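Local coordinates for 165aa long hypothetical protein (Pyrococcus horikoshii, PDB 2DC4) that is of unknown function but carries a CYTH domain, whose relatives act on triphosphates such as ATP, thiamine triphosphate or inorganic triphosphate, at residues V5-N10 / L124-I129. Numbering follows the deposited sequence.
Sequences VKFRVN and LDIEVI
The side chains of K6 and D125 run alongside each other from neighbouring antiparallel strands. They form a non-hydrogen-bonded pair, their CA atoms 4.3 Å apart. D125 OD1 rests against the lysine stem, 3.1 Å from K6 CB. K6 CG is anti to the backbone N (chi1 -176°), and a bend at chi3 brings CE back to 3.5 Å from D125 OD1. The charged ends do not meet: K6 NZ hydrogen-bonds to K157 O, and D125 OD2 to Y159 OH; the Y159 ring also has a cation-pi contact with K6. Cutting K6 back to an alanine is likely to leave the K157 carbonyl and the Y159 ring without their cationic partner, and D125 OD1 with CB alone of the K6 side chain beside it. V5, F7, L124 and I126 fill the other face. I126 CD1 meets the F7 ring obliquely, 3.7 Å from CE1, while L124 O lies in the ring plane at its edge. V9 CG1 packs on L124 CB at 4.0 Å. Backbone hydrogen bonds join V5 with I126 and F7 with L124, two for each pair. Helices 11-21 and 133-146 pack on this apolar face. Pairing strand 2-8 with strand 121-128 closes the eight-stranded antiparallel barrel, consistent with the tunnel fold of CYTH proteins.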
ATOM      1  N   VAL A   5     -26.276  -5.321   2.238  1.00 21.06           N
ATOM      2  CA  VAL A   5     -27.276  -5.319   1.183  1.00 19.39           C
ATOM      3  C   VAL A   5     -27.380  -3.881   0.690  1.00 18.75           C
ATOM      4  O   VAL A   5     -27.428  -2.943   1.486  1.00 17.32           O
ATOM      5  CB  VAL A   5     -28.648  -5.784   1.696  1.00 19.85           C
ATOM      6  CG1 VAL A   5     -29.646  -5.821   0.549  1.00 19.62           C
ATOM      7  CG2 VAL A   5     -28.513  -7.167   2.323  1.00 20.18           C
ATOM      8  N   LYS A   6     -27.407  -3.722  -0.626  1.00 16.92           N
ATOM      9  CA  LYS A   6     -27.479  -2.408  -1.254  1.00 18.46           C
ATOM     10  C   LYS A   6     -28.885  -2.163  -1.787  1.00 18.27           C
ATOM     11  O   LYS A   6     -29.507  -3.071  -2.338  1.00 18.75           O
ATOM     12  CB  LYS A   6     -26.476  -2.334  -2.409  1.00 18.92           C
ATOM     13  CG  LYS A   6     -26.386  -0.969  -3.086  1.00 21.99           C
ATOM     14  CD  LYS A   6     -25.462  -1.011  -4.304  1.00 23.44           C
ATOM     15  CE  LYS A   6     -24.052  -1.432  -3.927  1.00 28.64           C
ATOM     16  NZ  LYS A   6     -23.162  -1.484  -5.122  1.00 33.05           N
ATOM     17  N   PHE A   7     -29.370  -0.936  -1.628  1.00 16.81           N
ATOM     18  CA  PHE A   7     -30.703  -0.562  -2.100  1.00 18.31           C
ATOM     19  C   PHE A   7     -30.671   0.704  -2.947  1.00 19.14           C
ATOM     20  O   PHE A   7     -29.930   1.644  -2.654  1.00 17.15           O
ATOM     21  CB  PHE A   7     -31.654  -0.313  -0.920  1.00 16.32           C
ATOM     22  CG  PHE A   7     -31.813  -1.489  -0.000  1.00 18.82           C
ATOM     23  CD1 PHE A   7     -30.875  -1.745   0.995  1.00 18.42           C
ATOM     24  CD2 PHE A   7     -32.909  -2.335  -0.121  1.00 17.48           C
ATOM     25  CE1 PHE A   7     -31.026  -2.826   1.861  1.00 19.28           C
ATOM     26  CE2 PHE A   7     -33.072  -3.420   0.742  1.00 17.56           C
ATOM     27  CZ  PHE A   7     -32.128  -3.666   1.735  1.00 18.80           C
ATOM     28  N   ARG A   8     -31.486   0.730  -3.998  1.00 19.75           N
ATOM     29  CA  ARG A   8     -31.576   1.916  -4.843  1.00 22.94           C
ATOM     30  C   ARG A   8     -32.604   2.748  -4.085  1.00 22.01           C
ATOM     31  O   ARG A   8     -33.693   2.261  -3.771  1.00 25.44           O
ATOM     32  CB  ARG A   8     -32.088   1.536  -6.237  1.00 24.93           C
ATOM     33  CG  ARG A   8     -31.483   2.339  -7.371  1.00 29.41           C
ATOM     34  CD  ARG A   8     -31.558   1.553  -8.678  1.00 31.34           C
ATOM     35  NE  ARG A   8     -30.525   1.982  -9.614  1.00 33.77           N
ATOM     36  CZ  ARG A   8     -29.867   1.160 -10.421  1.00 34.05           C
ATOM     37  NH1 ARG A   8     -30.136  -0.134 -10.409  1.00 39.16           N
ATOM     38  NH2 ARG A   8     -28.927   1.623 -11.225  1.00 36.97           N
ATOM     39  N   VAL A   9     -32.270   3.994  -3.775  1.00 19.83           N
ATOM     40  CA  VAL A   9     -33.174   4.813  -2.981  1.00 19.65           C
ATOM     41  C   VAL A   9     -33.294   6.265  -3.403  1.00 21.99           C
ATOM     42  O   VAL A   9     -32.550   6.744  -4.259  1.00 23.81           O
ATOM     43  CB  VAL A   9     -32.711   4.860  -1.516  1.00 20.74           C
ATOM     44  CG1 VAL A   9     -32.584   3.463  -0.950  1.00 19.47           C
ATOM     45  CG2 VAL A   9     -31.376   5.601  -1.438  1.00 20.32           C
ATOM     46  N   ASN A  10     -34.250   6.954  -2.788  1.00 23.57           N
ATOM     47  CA  ASN A  10     -34.406   8.381  -3.014  1.00 25.44           C
ATOM     48  C   ASN A  10     -33.642   8.975  -1.833  1.00 25.72           C
ATOM     49  O   ASN A  10     -34.028   8.798  -0.672  1.00 24.15           O
ATOM     50  CB  ASN A  10     -35.867   8.823  -2.960  1.00 28.06           C
ATOM     51  CG  ASN A  10     -36.011  10.335  -3.069  1.00 29.00           C
ATOM     52  OD1 ASN A  10     -35.722  11.064  -2.119  1.00 32.03           O
ATOM     53  ND2 ASN A  10     -36.440  10.812  -4.234  1.00 30.15           N
ATOM     54  N   LEU A 124     -28.225   3.035  -0.865  1.00 16.41           N
ATOM     55  CA  LEU A 124     -28.032   2.900   0.571  1.00 17.55           C
ATOM     56  C   LEU A 124     -27.485   1.511   0.806  1.00 16.68           C
ATOM     57  O   LEU A 124     -28.077   0.526   0.369  1.00 16.25           O
ATOM     58  CB  LEU A 124     -29.351   3.036   1.344  1.00 14.76           C
ATOM     59  CG  LEU A 124     -29.237   2.614   2.822  1.00 14.36           C
ATOM     60  CD1 LEU A 124     -28.411   3.640   3.587  1.00 16.00           C
ATOM     61  CD2 LEU A 124     -30.621   2.477   3.450  1.00 16.57           C
ATOM     62  N   ASP A 125     -26.337   1.425   1.467  1.00 15.95           N
ATOM     63  CA  ASP A 125     -25.774   0.131   1.796  1.00 17.30           C
ATOM     64  C   ASP A 125     -26.045  -0.054   3.281  1.00 15.86           C
ATOM     65  O   ASP A 125     -25.763   0.838   4.082  1.00 16.57           O
ATOM     66  CB  ASP A 125     -24.259   0.102   1.558  1.00 20.58           C
ATOM     67  CG  ASP A 125     -23.901  -0.099   0.102  1.00 28.30           C
ATOM     68  OD1 ASP A 125     -24.371  -1.094  -0.491  1.00 32.43           O
ATOM     69  OD2 ASP A 125     -23.141   0.721  -0.452  1.00 32.06           O
ATOM     70  N   ILE A 126     -26.631  -1.187   3.644  1.00 15.69           N
ATOM     71  CA  ILE A 126     -26.882  -1.473   5.049  1.00 16.49           C
ATOM     72  C   ILE A 126     -25.912  -2.597   5.378  1.00 16.45           C
ATOM     73  O   ILE A 126     -25.992  -3.695   4.816  1.00 15.15           O
ATOM     74  CB  ILE A 126     -28.332  -1.932   5.311  1.00 16.02           C
ATOM     75  CG1 ILE A 126     -29.317  -0.862   4.826  1.00 15.01           C
ATOM     76  CG2 ILE A 126     -28.524  -2.191   6.812  1.00 16.87           C
ATOM     77  CD1 ILE A 126     -30.784  -1.192   5.134  1.00 15.28           C
ATOM     78  N   GLU A 127     -24.990  -2.309   6.289  1.00 18.07           N
ATOM     79  CA  GLU A 127     -23.939  -3.243   6.674  1.00 20.74           C
ATOM     80  C   GLU A 127     -24.083  -3.678   8.134  1.00 19.62           C
ATOM     81  O   GLU A 127     -24.463  -2.907   9.004  1.00 20.47           O
ATOM     82  CB  GLU A 127     -22.589  -2.554   6.465  1.00 24.06           C
ATOM     83  CG  GLU A 127     -22.146  -2.574   5.001  1.00 32.68           C
ATOM     84  CD  GLU A 127     -20.782  -1.931   4.882  1.00 37.44           C
ATOM     85  OE1 GLU A 127     -19.936  -2.191   5.725  1.00 39.53           O
ATOM     86  OE2 GLU A 127     -20.578  -1.168   3.939  1.00 42.07           O
ATOM     87  N   VAL A 128     -23.750  -4.928   8.419  1.00 20.51           N
ATOM     88  CA  VAL A 128     -23.818  -5.411   9.791  1.00 23.11           C
ATOM     89  C   VAL A 128     -22.567  -6.205  10.119  1.00 23.71           C
ATOM     90  O   VAL A 128     -21.948  -6.800   9.238  1.00 21.82           O
ATOM     91  CB  VAL A 128     -25.065  -6.308  10.011  1.00 22.24           C
ATOM     92  CG1 VAL A 128     -24.962  -7.553   9.160  1.00 23.84           C
ATOM     93  CG2 VAL A 128     -25.200  -6.674  11.484  1.00 25.81           C
ATOM     94  N   ILE A 129     -22.186  -6.193  11.391  1.00 26.42           N
ATOM     95  CA  ILE A 129     -21.021  -6.940  11.845  1.00 30.48           C
ATOM     96  C   ILE A 129     -21.542  -8.170  12.582  1.00 31.44           C
ATOM     97  O   ILE A 129     -22.278  -8.042  13.558  1.00 32.63           O
ATOM     98  CB  ILE A 129     -20.162  -6.098  12.808  1.00 32.90           C
ATOM     99  CG1 ILE A 129     -19.690  -4.825  12.100  1.00 34.05           C
ATOM    100  CG2 ILE A 129     -18.970  -6.913  13.294  1.00 33.58           C
ATOM    101  CD1 ILE A 129     -18.932  -3.867  13.004  1.00 37.36           C
TER